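Local coordinates for Gp15 protein (Listeria phage PSA, PDB 6R5W), which serves as the trimeric receptor binding protein of the phage, probably recognising the Listeria cell surface through the C-terminal part that this chain represents, at residues Q61-T66 with T109-L114; R87-V92 with I165-E170; N121-A126 with N138-V143. All blocks are in the same frame, centred on the assembly; numbering follows the deposited sequence.

Interaction 1: residues Q61-T66 with T109-L114; sequences QSVTLT and TLPTFL
Val63 and Leu65 make an apolar packing contact with the loop 109-114, where a strand that is outermost within this chain in one antiparallel sheet is covered by the chain leaving strand 105-109 of the other. No direct hydrogen bond joins the two segments. Val63 meets Pro111 tip to tip: its CG2 lies 4.1 Å from Pro111 CD, and the first torsion (-64°) that aims this methyl at the proline swings the other one, CG1, to the rim of Phe113, near the plane of the ring. Leu65 crosses Leu110 obliquely, with CD1 4.1 Å from Leu110 CG, while its second methyl, CD2, reaches the backbone carbonyl of Thr109. Layers of this kind fill the interior where two beta sheets face each other, and here Leu110 continues inward to Ala79 and Val90 of the first sheet. The loop itself makes a short 3-10 turn, in which Leu114 N donates to Pro111 O (2.8 Å). At the far end a water molecule bridges the segments, donating to Thr66 O (2.7 Å) and accepting from Thr109 N (3.0 Å). The Thr109 hydroxyl is engaged with Asp146 and Lys68.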
# COMPACT_ATOMS: atom_id res chain seq x y z
N GLN A 61 8.61 2.64 9.38
CA GLN A 61 9.76 3.31 9.96
C GLN A 61 9.38 3.97 11.28
O GLN A 61 8.21 4.21 11.55
CB GLN A 61 10.27 4.40 8.98
CG GLN A 61 10.22 4.13 7.46
CD GLN A 61 11.40 3.34 6.99
OE1 GLN A 61 11.25 2.22 6.49
NE2 GLN A 61 12.59 3.94 7.12
N SER A 62 10.36 4.26 12.16
CA SER A 62 10.06 4.90 13.42
C SER A 62 11.13 5.91 13.81
O SER A 62 12.30 5.75 13.44
CB SER A 62 9.87 3.88 14.57
OG SER A 62 11.12 3.43 14.97
N VAL A 63 10.73 6.93 14.56
CA VAL A 63 11.65 7.85 15.23
C VAL A 63 11.15 8.11 16.64
O VAL A 63 9.94 8.17 16.87
CB VAL A 63 11.83 9.24 14.53
CG1 VAL A 63 12.43 9.08 13.23
CG2 VAL A 63 10.47 10.00 14.47
N THR A 64 12.08 8.25 17.61
CA THR A 64 11.71 8.59 18.96
C THR A 64 11.69 10.10 19.18
O THR A 64 12.55 10.80 18.65
CB THR A 64 12.71 7.99 19.97
OG1 THR A 64 12.60 6.58 19.97
CG2 THR A 64 12.42 8.49 21.35
N LEU A 65 10.68 10.60 19.88
CA LEU A 65 10.53 12.02 20.15
C LEU A 65 10.93 12.31 21.60
O LEU A 65 10.46 11.64 22.54
CB LEU A 65 9.08 12.47 19.95
CG LEU A 65 8.42 12.09 18.63
CD1 LEU A 65 7.00 12.70 18.65
CD2 LEU A 65 9.18 12.54 17.44
N THR A 66 11.63 13.39 21.78
CA THR A 66 12.09 13.85 23.09
C THR A 66 11.11 14.88 23.69
O THR A 66 10.80 15.88 23.03
CB THR A 66 13.46 14.50 22.96
OG1 THR A 66 14.38 13.55 22.42
CG2 THR A 66 13.92 14.99 24.32
N THR A 109 8.29 17.87 19.40
CA THR A 109 8.40 18.32 18.01
C THR A 109 8.93 17.20 17.14
O THR A 109 9.92 16.57 17.50
CB THR A 109 9.36 19.56 17.86
OG1 THR A 109 8.91 20.60 18.74
CG2 THR A 109 9.38 20.03 16.46
N LEU A 110 8.28 16.92 16.02
CA LEU A 110 8.75 15.87 15.14
C LEU A 110 9.83 16.41 14.21
O LEU A 110 9.91 17.64 13.96
CB LEU A 110 7.59 15.35 14.30
CG LEU A 110 6.47 14.60 15.10
CD1 LEU A 110 5.27 15.47 15.18
CD2 LEU A 110 6.16 13.33 14.43
N PRO A 111 10.63 15.53 13.63
CA PRO A 111 11.64 15.97 12.66
C PRO A 111 11.03 16.72 11.47
O PRO A 111 9.90 16.43 11.04
CB PRO A 111 12.28 14.66 12.17
CG PRO A 111 11.89 13.65 13.14
CD PRO A 111 10.59 14.07 13.73
N THR A 112 11.84 17.61 10.88
CA THR A 112 11.39 18.43 9.76
C THR A 112 10.89 17.62 8.55
O THR A 112 9.97 18.04 7.83
CB THR A 112 12.51 19.41 9.33
OG1 THR A 112 13.67 18.70 8.88
CG2 THR A 112 12.90 20.28 10.50
N PHE A 113 11.51 16.45 8.25
CA PHE A 113 10.99 15.69 7.13
C PHE A 113 9.59 15.07 7.40
O PHE A 113 8.97 14.52 6.46
CB PHE A 113 11.95 14.57 6.69
CG PHE A 113 12.02 13.37 7.63
CD1 PHE A 113 12.78 13.38 8.76
CD2 PHE A 113 11.30 12.22 7.34
CE1 PHE A 113 12.86 12.29 9.59
CE2 PHE A 113 11.35 11.13 8.19
CZ PHE A 113 12.13 11.18 9.31
N LEU A 114 9.09 15.15 8.64
CA LEU A 114 7.72 14.72 8.93
C LEU A 114 6.80 15.91 9.13
O LEU A 114 5.78 15.80 9.77
CB LEU A 114 7.71 13.80 10.15
CG LEU A 114 8.48 12.50 9.92
CD1 LEU A 114 8.31 11.63 11.17
CD2 LEU A 114 8.00 11.75 8.67
O HOH W 1 10.84 16.76 20.53

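Interaction 2: residues R87-V92 with I165-E170; sequences RFLVIV and IYLTKE. With CD (cadmium ion), chain I.
Arg87 and Glu170 close one end of an antiparallel strand pair in which backbone and side-chain donors are matched in turn. The Val90-Tyr166 pair is doubly hydrogen-bonded: Val90 N donates to Tyr166 O (2.8 Å), and Tyr166 N to Val90 O. Two residues along, a side chain takes part. Thr168 N still donates to Phe88 O (3.0 Å), but Phe88 N is met by the threonine hydroxyl, at 2.8 Å from Thr168 OG1. A first torsion of 67° tucks that oxygen back over its own main chain, so that OG1 takes the N-H of Phe88 while the carbonyl of Thr168 is turned to the arginine.

Several groups hold Arg87. Its NH1 donates to Thr168 O (2.8 Å) and also to Asp117. Arg87 NE makes a salt bridge with Glu170 OE1 at 2.6 Å, although the hydrogen bond within it is weak, bent to 116°. Guanidinium and carboxylate planes stand nearly perpendicular. Both carboxylate oxygens bind a cadmium ion, Glu170 OE2 at 2.5 Å, so OE1 is shared between metal and arginine, which would probably draw negative charge from it.

On the Val90 face, Val90 CB rests over the Tyr166 ring in a CH-pi contact, 3.9 Å from its centroid, and the phenol oxygen is hydrogen-bonded to Leu114 O. The other face carries Leu89, Ile91, Ile165 and Leu167. It looks into the trimer, where Ile165 packs on Ile165 of both neighbouring subunits and Leu89 on Ile91 of one. Strand 72-84 flanks strand 87-97 across from strand 159-167, while strand 122-127 of the second sheet packs against Tyr166.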
# COMPACT_ATOMS: atom_id res chain seq x y z
N ARG A 87 4.98 10.85 -0.17
CA ARG A 87 4.60 11.38 1.12
C ARG A 87 4.81 10.31 2.16
O ARG A 87 5.11 9.17 1.82
CB ARG A 87 3.11 11.81 1.15
CG ARG A 87 2.70 12.93 0.11
CD ARG A 87 1.19 13.03 0.10
NE ARG A 87 0.58 13.98 -0.82
CZ ARG A 87 0.18 15.20 -0.50
NH1 ARG A 87 0.37 15.70 0.73
NH2 ARG A 87 -0.43 15.93 -1.43
N PHE A 88 4.60 10.67 3.41
CA PHE A 88 4.54 9.71 4.50
C PHE A 88 3.20 9.86 5.22
O PHE A 88 2.75 10.98 5.50
CB PHE A 88 5.62 9.89 5.54
CG PHE A 88 7.00 9.81 4.99
CD1 PHE A 88 7.56 8.57 4.67
CD2 PHE A 88 7.76 10.95 4.80
CE1 PHE A 88 8.85 8.48 4.16
CE2 PHE A 88 9.05 10.86 4.32
CZ PHE A 88 9.57 9.63 3.98
N LEU A 89 2.65 8.70 5.67
CA LEU A 89 1.61 8.68 6.67
C LEU A 89 2.29 8.54 8.02
O LEU A 89 3.06 7.60 8.22
CB LEU A 89 0.67 7.53 6.42
CG LEU A 89 -0.45 7.44 7.44
CD1 LEU A 89 -1.46 8.60 7.32
CD2 LEU A 89 -1.17 6.08 7.17
N VAL A 90 1.99 9.45 8.94
CA VAL A 90 2.67 9.53 10.23
C VAL A 90 1.64 9.19 11.31
O VAL A 90 0.53 9.74 11.31
CB VAL A 90 3.28 10.92 10.47
CG1 VAL A 90 3.91 10.97 11.89
CG2 VAL A 90 4.29 11.29 9.36
N ILE A 91 2.02 8.29 12.22
CA ILE A 91 1.14 7.86 13.29
C ILE A 91 1.88 8.03 14.61
O ILE A 91 2.85 7.29 14.90
CB ILE A 91 0.66 6.40 13.08
CG1 ILE A 91 -0.09 6.28 11.74
CG2 ILE A 91 -0.14 5.94 14.30
CD1 ILE A 91 -0.42 4.89 11.33
N VAL A 92 1.50 9.01 15.38
CA VAL A 92 2.18 9.33 16.65
C VAL A 92 1.67 8.39 17.74
O VAL A 92 0.54 7.93 17.71
CB VAL A 92 1.98 10.81 17.05
CG1 VAL A 92 2.75 11.20 18.29
CG2 VAL A 92 2.37 11.70 15.89
N ILE A 165 -2.57 11.51 13.70
CA ILE A 165 -2.27 10.82 12.45
C ILE A 165 -2.41 11.82 11.33
O ILE A 165 -3.40 12.56 11.30
CB ILE A 165 -3.21 9.63 12.20
CG1 ILE A 165 -3.03 8.65 13.34
CG2 ILE A 165 -2.97 9.05 10.80
CD1 ILE A 165 -4.07 7.50 13.29
N TYR A 166 -1.42 11.87 10.42
CA TYR A 166 -1.46 12.88 9.35
C TYR A 166 -0.51 12.49 8.22
O TYR A 166 0.37 11.65 8.38
CB TYR A 166 -1.08 14.26 9.91
CG TYR A 166 0.34 14.35 10.36
CD1 TYR A 166 0.72 13.97 11.66
CD2 TYR A 166 1.34 14.79 9.49
CE1 TYR A 166 1.98 14.03 12.06
CE2 TYR A 166 2.64 14.86 9.89
CZ TYR A 166 2.99 14.48 11.20
OH TYR A 166 4.28 14.49 11.64
N LEU A 167 -0.68 13.15 7.08
CA LEU A 167 0.19 13.04 5.92
C LEU A 167 1.14 14.24 5.77
O LEU A 167 0.77 15.38 6.00
CB LEU A 167 -0.67 12.96 4.65
CG LEU A 167 -1.47 11.68 4.47
CD1 LEU A 167 -2.60 11.86 3.51
CD2 LEU A 167 -0.52 10.55 4.01
N THR A 168 2.35 13.96 5.33
CA THR A 168 3.35 14.97 4.97
C THR A 168 3.15 15.49 3.53
O THR A 168 2.25 15.10 2.78
CB THR A 168 4.74 14.37 5.14
OG1 THR A 168 4.85 13.35 4.16
CG2 THR A 168 4.96 13.85 6.57
N LYS A 169 3.98 16.48 3.17
CA LYS A 169 3.94 17.07 1.82
C LYS A 169 4.57 16.17 0.75
O LYS A 169 5.32 15.23 1.03
CB LYS A 169 4.63 18.44 1.83
CG LYS A 169 3.90 19.46 2.66
CD LYS A 169 4.68 20.84 2.64
CE LYS A 169 3.83 21.97 2.20
NZ LYS A 169 2.72 22.25 3.14
N GLU A 170 4.26 16.50 -0.50
CA GLU A 170 4.73 15.81 -1.69
C GLU A 170 6.18 16.16 -1.96
O GLU A 170 6.49 17.18 -2.59
CB GLU A 170 3.86 16.24 -2.85
CG GLU A 170 3.80 15.22 -3.87
CD GLU A 170 3.09 14.10 -3.35
OE1 GLU A 170 1.86 14.27 -3.09
OE2 GLU A 170 3.76 13.03 -3.19
CD CD I . 2.11 12.37 -4.90

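Interaction 3: residues N121-A126 with N138-V143; sequences NKLYSA and NIYLSV
Lys122 O accepts the shortest bond between these two segments, from Leu141 N at 2.7 Å, and Tyr140 CA adds a CA-H...O contact to the same oxygen. In return Lys122 N donates to Leu141 O. The next hydrogen-bonded pair repeats the exchange, with Tyr124 N giving to Ile139 O (2.8 Å) and Ile139 N to Tyr124 O (2.9 Å).

Between these pairs Leu123 and Tyr140 face each other as a non-hydrogen-bonded pair, lying side by side. Leu123 CD1 sits over one face of the Tyr140 ring, 3.9 Å from its centroid and 18° off the normal. Asn121 approaches the same ring obliquely, its amide inclined 42° to the ring plane and its CG 3.7 Å from Tyr140 CD2. The first torsion of Asn121, -63°, brings the amide alongside the other strand, and OD1 accepts from a water molecule (3.0 Å) that in turn accepts a hydrogen bond from Val143 N. This water bridge continues the link beyond the last strand pair.

The other face carries Tyr124, Ile139 and Leu141. Here Tyr124 lies alongside Leu141, ring edge toward it, with CE1 3.9 Å from Leu141 CB; its hydroxyl is hydrogen-bonded to Ile165 O. Ala126 CB meets Ile139 CD1 at 3.5 Å. Lys122 bends away at its third and fourth torsions to a salt bridge with Asp162 of the second subunit, while Asn138 is hydrogen-bonded to Gln136 and Ser130 of that subunit, and the hydroxyls of Ser125 meet across the trimer. In topology this is a beta hairpin; its strand 122-127 is an outermost strand of a four-stranded antiparallel sheet within this chain, and lies against the second subunit.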
# COMPACT_ATOMS: atom_id res chain seq x y z
N ASN A 121 -2.33 25.35 11.77
CA ASN A 121 -2.43 24.23 12.71
C ASN A 121 -3.49 23.24 12.28
O ASN A 121 -4.53 23.62 11.79
CB ASN A 121 -2.79 24.74 14.10
CG ASN A 121 -1.74 25.61 14.64
OD1 ASN A 121 -0.65 25.19 14.86
ND2 ASN A 121 -2.08 26.88 14.85
N LYS A 122 -3.25 21.95 12.55
CA LYS A 122 -4.26 20.91 12.50
C LYS A 122 -4.72 20.60 13.93
O LYS A 122 -3.89 20.54 14.86
CB LYS A 122 -3.68 19.68 11.82
CG LYS A 122 -3.29 19.92 10.32
CD LYS A 122 -2.46 18.76 9.71
CE LYS A 122 -3.32 17.52 9.63
NZ LYS A 122 -4.34 17.67 8.68
N LEU A 123 -6.02 20.36 14.08
CA LEU A 123 -6.64 20.26 15.40
C LEU A 123 -7.07 18.82 15.69
O LEU A 123 -7.85 18.25 14.92
CB LEU A 123 -7.90 21.13 15.51
CG LEU A 123 -7.71 22.60 15.85
CD1 LEU A 123 -6.58 23.28 15.16
CD2 LEU A 123 -9.09 23.34 15.64
N TYR A 124 -6.67 18.30 16.83
CA TYR A 124 -6.99 16.93 17.23
C TYR A 124 -7.61 16.87 18.60
O TYR A 124 -7.13 17.52 19.54
CB TYR A 124 -5.71 16.10 17.25
CG TYR A 124 -5.10 15.88 15.89
CD1 TYR A 124 -4.19 16.78 15.34
CD2 TYR A 124 -5.48 14.76 15.11
CE1 TYR A 124 -3.63 16.56 14.10
CE2 TYR A 124 -4.93 14.55 13.85
CZ TYR A 124 -4.02 15.44 13.35
OH TYR A 124 -3.46 15.27 12.10
N SER A 125 -8.64 16.02 18.72
CA SER A 125 -9.21 15.64 20.02
C SER A 125 -8.40 14.47 20.59
O SER A 125 -8.15 13.49 19.90
CB SER A 125 -10.66 15.22 19.85
OG SER A 125 -11.14 14.73 21.12
N ALA A 126 -7.96 14.58 21.84
CA ALA A 126 -7.12 13.54 22.45
C ALA A 126 -7.71 13.16 23.81
O ALA A 126 -8.34 13.99 24.54
CB ALA A 126 -5.70 14.00 22.65
N ASN A 138 -7.62 19.41 23.60
CA ASN A 138 -7.52 19.96 22.25
C ASN A 138 -6.04 20.15 21.94
O ASN A 138 -5.36 20.98 22.59
CB ASN A 138 -8.26 21.31 22.14
CG ASN A 138 -9.76 21.15 22.23
OD1 ASN A 138 -10.35 20.14 21.84
ND2 ASN A 138 -10.42 22.20 22.78
N ILE A 139 -5.52 19.43 20.94
CA ILE A 139 -4.11 19.44 20.61
C ILE A 139 -3.96 20.00 19.20
O ILE A 139 -4.64 19.56 18.27
CB ILE A 139 -3.47 18.02 20.72
CG1 ILE A 139 -3.66 17.49 22.13
CG2 ILE A 139 -2.03 18.10 20.30
CD1 ILE A 139 -2.92 16.12 22.38
N TYR A 140 -3.03 20.93 19.03
CA TYR A 140 -2.68 21.44 17.74
C TYR A 140 -1.41 20.82 17.22
O TYR A 140 -0.44 20.67 17.95
CB TYR A 140 -2.47 22.95 17.74
CG TYR A 140 -3.64 23.83 18.02
CD1 TYR A 140 -4.82 23.36 18.52
CD2 TYR A 140 -3.51 25.22 17.81
CE1 TYR A 140 -5.90 24.25 18.81
CE2 TYR A 140 -4.56 26.08 18.08
CZ TYR A 140 -5.71 25.61 18.60
OH TYR A 140 -6.73 26.44 18.90
N LEU A 141 -1.40 20.43 15.95
CA LEU A 141 -0.17 20.03 15.28
C LEU A 141 0.21 21.20 14.41
O LEU A 141 -0.53 21.50 13.48
CB LEU A 141 -0.39 18.78 14.41
CG LEU A 141 0.82 18.30 13.67
CD1 LEU A 141 1.91 17.79 14.65
CD2 LEU A 141 0.55 17.20 12.62
N SER A 142 1.36 21.83 14.68
CA SER A 142 1.74 23.05 13.94
C SER A 142 2.36 22.70 12.59
O SER A 142 2.76 21.58 12.33
CB SER A 142 2.73 23.88 14.78
OG SER A 142 4.06 23.31 14.64
N VAL A 143 2.50 23.72 11.72
CA VAL A 143 3.10 23.52 10.45
C VAL A 143 4.58 23.10 10.55
O VAL A 143 5.10 22.51 9.61
CB VAL A 143 2.98 24.76 9.52
CG1 VAL A 143 1.52 25.03 9.22
CG2 VAL A 143 3.65 25.95 10.13
O HOH W 2 1.03 26.10 12.54

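Overall arrangement
The three contacts touch one another in the C-terminal beta domain, and Tyr166 lies where they meet. A hydrogen bond of 2.7 Å from Tyr166 OH to Leu114 O joins interactions 1 and 2, whose centres are 11 Å apart. Toward interaction 3, Tyr166 CD1 packs against Leu141 CD2 at 3.4 Å. The hydrogen bond between Ile165 O and Tyr124 OH, 2.8 Å long, joins the same two contacts. Leu110 CD1 touches Leu141 CD1, tying interactions 1 and 3. Along the chain interaction 3 is nested inside the loop closed by interaction 2, whereas the segments of interactions 1 and 2 alternate. The cadmium ion on Glu170 belongs to interaction 2; the side chain of Asn138, in interaction 3, is about 7 Å from a bound cadmium ion.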